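Local coordinates for tRNA-5-methyluridine(54) 2-sulfurtransferase (Pyrococcus horikoshii, PDB 3VRH), which catalyses the ATP-dependent 2-thiolation of 5-methyluridine at position 54 in the T loop of tRNAs, a modification that stabilises tRNA against heat in thermophiles, at residues A64-L67 with K68-Y72; Y197-T200 with E201-V205. All coordinates share one frame; numbering follows the deposited sequence.

In the fold
Both contacts are local, one at each kind of helix end, and both lie in the PP-loop region of the chain. Contact 1 covers the last turns and C-terminal end of helix 58-69, just before strand 73-80; contact 2 covers the loop and first turn of helix 201-211. Their centres are 16 Å apart and they do not touch, yet the two helices pack together: Val66 meets Tyr207, and Val204 meets Val62. Helix 23-40 also touches both. Each is partly buried. Contact 1 is mostly backbone bonding with apolar packing, with Lys69 exposed and salt-bridged to Glu31, whereas contact 2 relies on the side-chain-to-backbone bonds of a capping box, with Glu203 buried.

Contact 1 (A64-L67 with K68-Y72); sequences AYVL and KKLGY
The ring of Tyr72 has the carbonyl oxygen of Leu67 at its edge, in the ring plane, with CD1 3.4 Å from Leu67 O; CB of Leu70 lies in that plane too. Leu67 CD2 adds an apolar contact to Tyr72 CD1 at 4.3 Å, and Lys46 makes a cation-pi interaction with the same ring. The Tyr65 ring has a water in plane at its edge, beside OH, and is approached obliquely by CD of Lys69, 4.2 Å from Tyr65 CE1. That water is 2.7 Å from Tyr65 OH and accepts a bond from Lys69 NZ at 2.9 Å, bridging the two residues one turn apart. An extended chain beyond CG carries NZ this far, where Glu31 of helix 23-40 gives it a salt bridge. On another side of the helix Val66 and Leu70 lie side by side and point the same way; CG1 of Val66, anti to the backbone N (chi1 177°) and beside its carbonyl carbon, is thereby turned to Leu70 CD1, 3.9 Å away. Regular i to i+4 bonds run beneath, from Lys68 N to Ala64 O, Lys69 N to Tyr65 O and Leu70 N to Val66 O. The pattern then changes: Tyr72 N donates to Leu67 O at 2.9 Å, and Gly71 N donates to Lys68 O at 2.9 Å. Gly71 has a positive phi (102°), at which a CB would press on the preceding carbonyl oxygen. These two bonds and the positive phi of Gly71 define a Schellman motif, which ends the helix of a beta-alpha-beta unit and turns the chain into strand 73-80.

Contact 2 (Y197-T200 with E201-V205); sequences YEVT and EREVV
Reciprocal hydrogen bonds join Thr200 and Glu203. Glu203 N donates to Thr200 OG1 at 3.0 Å with an N-H...O angle of 155°, while Thr200 N donates to Glu203 OE1, also at 3.0 Å and straighter, at 169°. The amide meets the anti side of OE1, somewhat out of the carboxylate plane. With chi1 at 67°, Thr200 holds OG1 between its own N and carbonyl carbon, facing the first turn, where CG of Glu203 lies only 3.1 Å from Thr200 OG1. The first i to i+4 backbone bond, Val204 N to Thr200 O, follows directly.

Two waters extend the polar network. One donates to both Glu198 O and Glu203 OE1, giving that oxygen a second donor; the other, in the plane of the Arg202 guanidinium group, joins Thr200 OG1 to NH1 of Arg202, whose NH2 is hydrogen-bonded to Lys13 O. Glu203 OE2 is hydrogen-bonded to Tyr29 OH, so both oxygens of this buried carboxylate have partners. A leucine in its place would probably leave the Thr200 amide without its acceptor and Tyr29 without its mate.

Apolar contact comes from Val199, whose CG2 lies 3.9 Å from CG2 of Val204, the side chains crossing at about a right angle. Val199 also rests on Phe30 of helix 23-40, and Val204 packs on Val62 of helix 58-69.

The paired side-chain-to-amide bonds form a capping box, with Thr200 as N-cap, which starts helix 201-211 in the PP-loop region, the side chain of Val204 being about 7 Å from that of ATP-binding Gly154.

Contact 1 (A64-L67 with K68-Y72)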
ATOM      1  N   ALA A  64      -6.942   3.337  28.649  1.00 22.51           N
ATOM      2  CA  ALA A  64      -7.324   3.989  29.905  1.00 23.00           C
ATOM      3  C   ALA A  64      -6.653   3.315  31.084  1.00 22.23           C
ATOM      4  O   ALA A  64      -6.253   3.978  32.039  1.00 26.02           O
ATOM      5  CB  ALA A  64      -8.827   3.981  30.079  1.00 22.76           C
ATOM      6  N   TYR A  65      -6.524   1.999  31.006  1.00 21.02           N
ATOM      7  CA  TYR A  65      -5.895   1.240  32.061  1.00 24.69           C
ATOM      8  C   TYR A  65      -4.445   1.680  32.272  1.00 29.72           C
ATOM      9  O   TYR A  65      -4.029   1.921  33.403  1.00 23.97           O
ATOM     10  CB  TYR A  65      -5.956  -0.271  31.783  1.00 24.06           C
ATOM     11  CG  TYR A  65      -5.469  -1.119  32.955  1.00 24.56           C
ATOM     12  CD1 TYR A  65      -4.107  -1.263  33.219  1.00 22.01           C
ATOM     13  CD2 TYR A  65      -6.368  -1.772  33.792  1.00 27.92           C
ATOM     14  CE1 TYR A  65      -3.650  -2.021  34.265  1.00 26.25           C
ATOM     15  CE2 TYR A  65      -5.918  -2.538  34.875  1.00 29.24           C
ATOM     16  CZ  TYR A  65      -4.553  -2.659  35.098  1.00 33.76           C
ATOM     17  OH  TYR A  65      -4.084  -3.412  36.149  1.00 29.94           O
ATOM     18  N   VAL A  66      -3.683   1.767  31.189  1.00 21.88           N
ATOM     19  CA  VAL A  66      -2.263   2.076  31.292  1.00 25.98           C
ATOM     20  C   VAL A  66      -1.992   3.544  31.615  1.00 26.18           C
ATOM     21  O   VAL A  66      -1.116   3.839  32.426  1.00 24.42           O
ATOM     22  CB  VAL A  66      -1.461   1.646  30.027  1.00 27.93           C
ATOM     23  CG1 VAL A  66       0.002   2.050  30.145  1.00 26.19           C
ATOM     24  CG2 VAL A  66      -1.545   0.141  29.834  1.00 30.61           C
ATOM     25  N   LEU A  67      -2.718   4.458  30.978  1.00 23.23           N
ATOM     26  CA  LEU A  67      -2.567   5.873  31.310  1.00 27.27           C
ATOM     27  C   LEU A  67      -2.788   6.083  32.810  1.00 29.26           C
ATOM     28  O   LEU A  67      -2.079   6.863  33.439  1.00 32.67           O
ATOM     29  CB  LEU A  67      -3.545   6.733  30.523  1.00 25.44           C
ATOM     30  CG  LEU A  67      -3.266   6.842  29.020  1.00 29.51           C
ATOM     31  CD1 LEU A  67      -4.252   7.780  28.386  1.00 22.14           C
ATOM     32  CD2 LEU A  67      -1.857   7.301  28.754  1.00 26.99           C
ATOM     33  N   LYS A  68      -3.747   5.347  33.371  1.00 29.30           N
ATOM     34  CA  LYS A  68      -4.065   5.415  34.800  1.00 30.81           C
ATOM     35  C   LYS A  68      -2.912   4.874  35.630  1.00 31.71           C
ATOM     36  O   LYS A  68      -2.461   5.518  36.580  1.00 32.88           O
ATOM     37  CB  LYS A  68      -5.333   4.603  35.107  1.00 30.39           C
ATOM     38  CG  LYS A  68      -5.859   4.760  36.529  1.00 28.96           C
ATOM     39  CD  LYS A  68      -6.541   6.106  36.712  1.00 29.89           C
ATOM     40  CE  LYS A  68      -7.053   6.252  38.143  1.00 37.49           C
ATOM     41  NZ  LYS A  68      -7.484   7.642  38.402  1.00 39.82           N
ATOM     42  N   LYS A  69      -2.445   3.681  35.276  1.00 29.03           N
ATOM     43  CA  LYS A  69      -1.339   3.050  35.991  1.00 29.36           C
ATOM     44  C   LYS A  69      -0.062   3.904  35.911  1.00 33.08           C
ATOM     45  O   LYS A  69       0.713   3.982  36.866  1.00 31.68           O
ATOM     46  CB  LYS A  69      -1.098   1.644  35.462  1.00 28.35           C
ATOM     47  CG  LYS A  69      -0.060   0.862  36.248  1.00 33.09           C
ATOM     48  CD  LYS A  69      -0.078  -0.609  35.866  1.00 29.21           C
ATOM     49  CE  LYS A  69       0.963  -1.391  36.661  1.00 28.65           C
ATOM     50  NZ  LYS A  69       1.068  -2.828  36.290  1.00 26.43           N
ATOM     51  N   LEU A  70       0.128   4.574  34.779  1.00 32.42           N
ATOM     52  CA  LEU A  70       1.280   5.455  34.601  1.00 31.56           C
ATOM     53  C   LEU A  70       1.174   6.726  35.431  1.00 35.25           C
ATOM     54  O   LEU A  70       2.160   7.431  35.603  1.00 36.46           O
ATOM     55  CB  LEU A  70       1.491   5.811  33.127  1.00 25.32           C
ATOM     56  CG  LEU A  70       2.026   4.661  32.278  1.00 28.07           C
ATOM     57  CD1 LEU A  70       2.350   5.116  30.844  1.00 29.55           C
ATOM     58  CD2 LEU A  70       3.254   4.061  32.944  1.00 31.20           C
ATOM     59  N   GLY A  71      -0.017   7.022  35.936  1.00 31.02           N
ATOM     60  CA  GLY A  71      -0.188   8.179  36.791  1.00 32.69           C
ATOM     61  C   GLY A  71      -0.810   9.396  36.138  1.00 36.08           C
ATOM     62  O   GLY A  71      -0.704  10.494  36.668  1.00 38.87           O
ATOM     63  N   TYR A  72      -1.469   9.214  34.997  1.00 31.66           N
ATOM     64  CA  TYR A  72      -2.125  10.328  34.328  1.00 27.82           C
ATOM     65  C   TYR A  72      -3.500  10.616  34.903  1.00 31.71           C
ATOM     66  O   TYR A  72      -4.097   9.765  35.557  1.00 33.98           O
ATOM     67  CB  TYR A  72      -2.204  10.084  32.812  1.00 33.45           C
ATOM     68  CG  TYR A  72      -0.851  10.212  32.168  1.00 29.32           C
ATOM     69  CD1 TYR A  72       0.016   9.135  32.127  1.00 31.34           C
ATOM     70  CD2 TYR A  72      -0.425  11.422  31.641  1.00 27.88           C
ATOM     71  CE1 TYR A  72       1.273   9.249  31.556  1.00 32.25           C
ATOM     72  CE2 TYR A  72       0.825  11.551  31.074  1.00 33.24           C
ATOM     73  CZ  TYR A  72       1.674  10.462  31.037  1.00 29.49           C
ATOM     74  OH  TYR A  72       2.926  10.572  30.480  1.00 30.82           O
TER
HETATM   75  O   HOH W   1      -1.569  -3.904  37.055  1.00 33.24           O

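Contact 2 (Y197-T200 with E201-V205)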
ATOM      1  N   TYR A 197       0.422   3.783  20.021  1.00 20.98           N
ATOM      2  CA  TYR A 197       0.990   3.848  18.670  1.00 22.97           C
ATOM      3  C   TYR A 197       2.030   2.784  18.339  1.00 24.84           C
ATOM      4  O   TYR A 197       2.099   2.333  17.201  1.00 23.54           O
ATOM      5  CB  TYR A 197       1.591   5.235  18.399  1.00 20.65           C
ATOM      6  CG  TYR A 197       1.660   5.599  16.926  1.00 27.25           C
ATOM      7  CD1 TYR A 197       0.501   5.932  16.217  1.00 23.29           C
ATOM      8  CD2 TYR A 197       2.882   5.639  16.250  1.00 22.86           C
ATOM      9  CE1 TYR A 197       0.552   6.263  14.863  1.00 22.99           C
ATOM     10  CE2 TYR A 197       2.950   5.987  14.903  1.00 28.02           C
ATOM     11  CZ  TYR A 197       1.781   6.299  14.207  1.00 28.52           C
ATOM     12  OH  TYR A 197       1.848   6.643  12.852  1.00 28.21           O
ATOM     13  N   GLU A 198       2.835   2.381  19.318  1.00 24.13           N
ATOM     14  CA  GLU A 198       3.983   1.524  19.019  1.00 25.07           C
ATOM     15  C   GLU A 198       3.865   0.104  19.545  1.00 24.18           C
ATOM     16  O   GLU A 198       4.788  -0.711  19.362  1.00 24.40           O
ATOM     17  CB  GLU A 198       5.296   2.159  19.505  1.00 25.71           C
ATOM     18  CG  GLU A 198       5.547   3.545  18.921  1.00 31.47           C
ATOM     19  CD  GLU A 198       6.914   4.087  19.292  1.00 38.63           C
ATOM     20  OE1 GLU A 198       7.031   4.735  20.353  1.00 32.63           O
ATOM     21  OE2 GLU A 198       7.873   3.854  18.525  1.00 42.21           O
ATOM     22  N   VAL A 199       2.750  -0.197  20.205  1.00 23.49           N
ATOM     23  CA  VAL A 199       2.499  -1.568  20.628  1.00 24.55           C
ATOM     24  C   VAL A 199       1.652  -2.265  19.558  1.00 24.15           C
ATOM     25  O   VAL A 199       0.881  -1.616  18.847  1.00 25.65           O
ATOM     26  CB  VAL A 199       1.812  -1.659  22.011  1.00 21.19           C
ATOM     27  CG1 VAL A 199       2.736  -1.183  23.102  1.00 21.84           C
ATOM     28  CG2 VAL A 199       0.501  -0.861  22.012  1.00 24.91           C
ATOM     29  N   THR A 200       1.803  -3.578  19.441  1.00 21.65           N
ATOM     30  CA  THR A 200       1.086  -4.330  18.426  1.00 26.33           C
ATOM     31  C   THR A 200      -0.269  -4.773  18.972  1.00 24.22           C
ATOM     32  O   THR A 200      -0.501  -4.750  20.181  1.00 24.88           O
ATOM     33  CB  THR A 200       1.875  -5.577  17.989  1.00 27.27           C
ATOM     34  OG1 THR A 200       1.939  -6.497  19.085  1.00 22.39           O
ATOM     35  CG2 THR A 200       3.305  -5.205  17.531  1.00 25.49           C
ATOM     36  N   GLU A 201      -1.162  -5.173  18.075  1.00 22.98           N
ATOM     37  CA  GLU A 201      -2.480  -5.624  18.474  1.00 24.07           C
ATOM     38  C   GLU A 201      -2.365  -6.883  19.324  1.00 25.07           C
ATOM     39  O   GLU A 201      -3.100  -7.074  20.291  1.00 22.90           O
ATOM     40  CB  GLU A 201      -3.387  -5.861  17.259  1.00 24.83           C
ATOM     41  CG  GLU A 201      -4.800  -6.266  17.681  1.00 23.67           C
ATOM     42  CD  GLU A 201      -5.852  -6.023  16.624  1.00 27.66           C
ATOM     43  OE1 GLU A 201      -5.502  -5.693  15.468  1.00 32.53           O
ATOM     44  OE2 GLU A 201      -7.040  -6.154  16.958  1.00 30.72           O
ATOM     45  N   ARG A 202      -1.415  -7.726  18.958  1.00 22.92           N
ATOM     46  CA  ARG A 202      -1.116  -8.939  19.700  1.00 24.65           C
ATOM     47  C   ARG A 202      -0.653  -8.617  21.138  1.00 23.30           C
ATOM     48  O   ARG A 202      -1.054  -9.283  22.101  1.00 20.96           O
ATOM     49  CB  ARG A 202      -0.041  -9.678  18.919  1.00 23.80           C
ATOM     50  CG  ARG A 202       0.544 -10.876  19.555  1.00 27.38           C
ATOM     51  CD  ARG A 202       1.857 -11.196  18.827  1.00 27.08           C
ATOM     52  NE  ARG A 202       2.534 -12.281  19.505  1.00 31.41           N
ATOM     53  CZ  ARG A 202       3.737 -12.192  20.064  1.00 28.64           C
ATOM     54  NH1 ARG A 202       4.424 -11.062  19.995  1.00 32.05           N
ATOM     55  NH2 ARG A 202       4.259 -13.258  20.662  1.00 32.16           N
ATOM     56  N   GLU A 203       0.171  -7.583  21.289  1.00 20.32           N
ATOM     57  CA  GLU A 203       0.600  -7.166  22.636  1.00 24.70           C
ATOM     58  C   GLU A 203      -0.574  -6.591  23.444  1.00 22.37           C
ATOM     59  O   GLU A 203      -0.682  -6.824  24.635  1.00 23.14           O
ATOM     60  CB  GLU A 203       1.757  -6.171  22.548  1.00 23.81           C
ATOM     61  CG  GLU A 203       3.011  -6.829  22.021  1.00 24.41           C
ATOM     62  CD  GLU A 203       4.121  -5.858  21.729  1.00 26.43           C
ATOM     63  OE1 GLU A 203       3.840  -4.685  21.399  1.00 25.14           O
ATOM     64  OE2 GLU A 203       5.287  -6.284  21.820  1.00 25.22           O
ATOM     65  N   VAL A 204      -1.463  -5.862  22.773  1.00 23.32           N
ATOM     66  CA  VAL A 204      -2.657  -5.342  23.427  1.00 21.86           C
ATOM     67  C   VAL A 204      -3.531  -6.476  23.951  1.00 26.74           C
ATOM     68  O   VAL A 204      -3.910  -6.479  25.135  1.00 21.48           O
ATOM     69  CB  VAL A 204      -3.467  -4.416  22.512  1.00 22.53           C
ATOM     70  CG1 VAL A 204      -4.774  -4.021  23.176  1.00 22.88           C
ATOM     71  CG2 VAL A 204      -2.645  -3.175  22.148  1.00 20.89           C
ATOM     72  N   VAL A 205      -3.839  -7.441  23.087  1.00 23.67           N
ATOM     73  CA  VAL A 205      -4.560  -8.632  23.533  1.00 23.62           C
ATOM     74  C   VAL A 205      -3.885  -9.266  24.751  1.00 27.13           C
ATOM     75  O   VAL A 205      -4.539  -9.518  25.772  1.00 27.71           O
ATOM     76  CB  VAL A 205      -4.711  -9.691  22.416  1.00 23.00           C
ATOM     77  CG1 VAL A 205      -5.223 -11.020  23.006  1.00 22.53           C
ATOM     78  CG2 VAL A 205      -5.659  -9.187  21.335  1.00 22.65           C
TER
HETATM   79  O   HOH W   2       5.707  -2.993  20.054  1.00 27.52           O
HETATM   80  O   HOH W   3       3.685  -8.566  18.362  1.00 28.54           O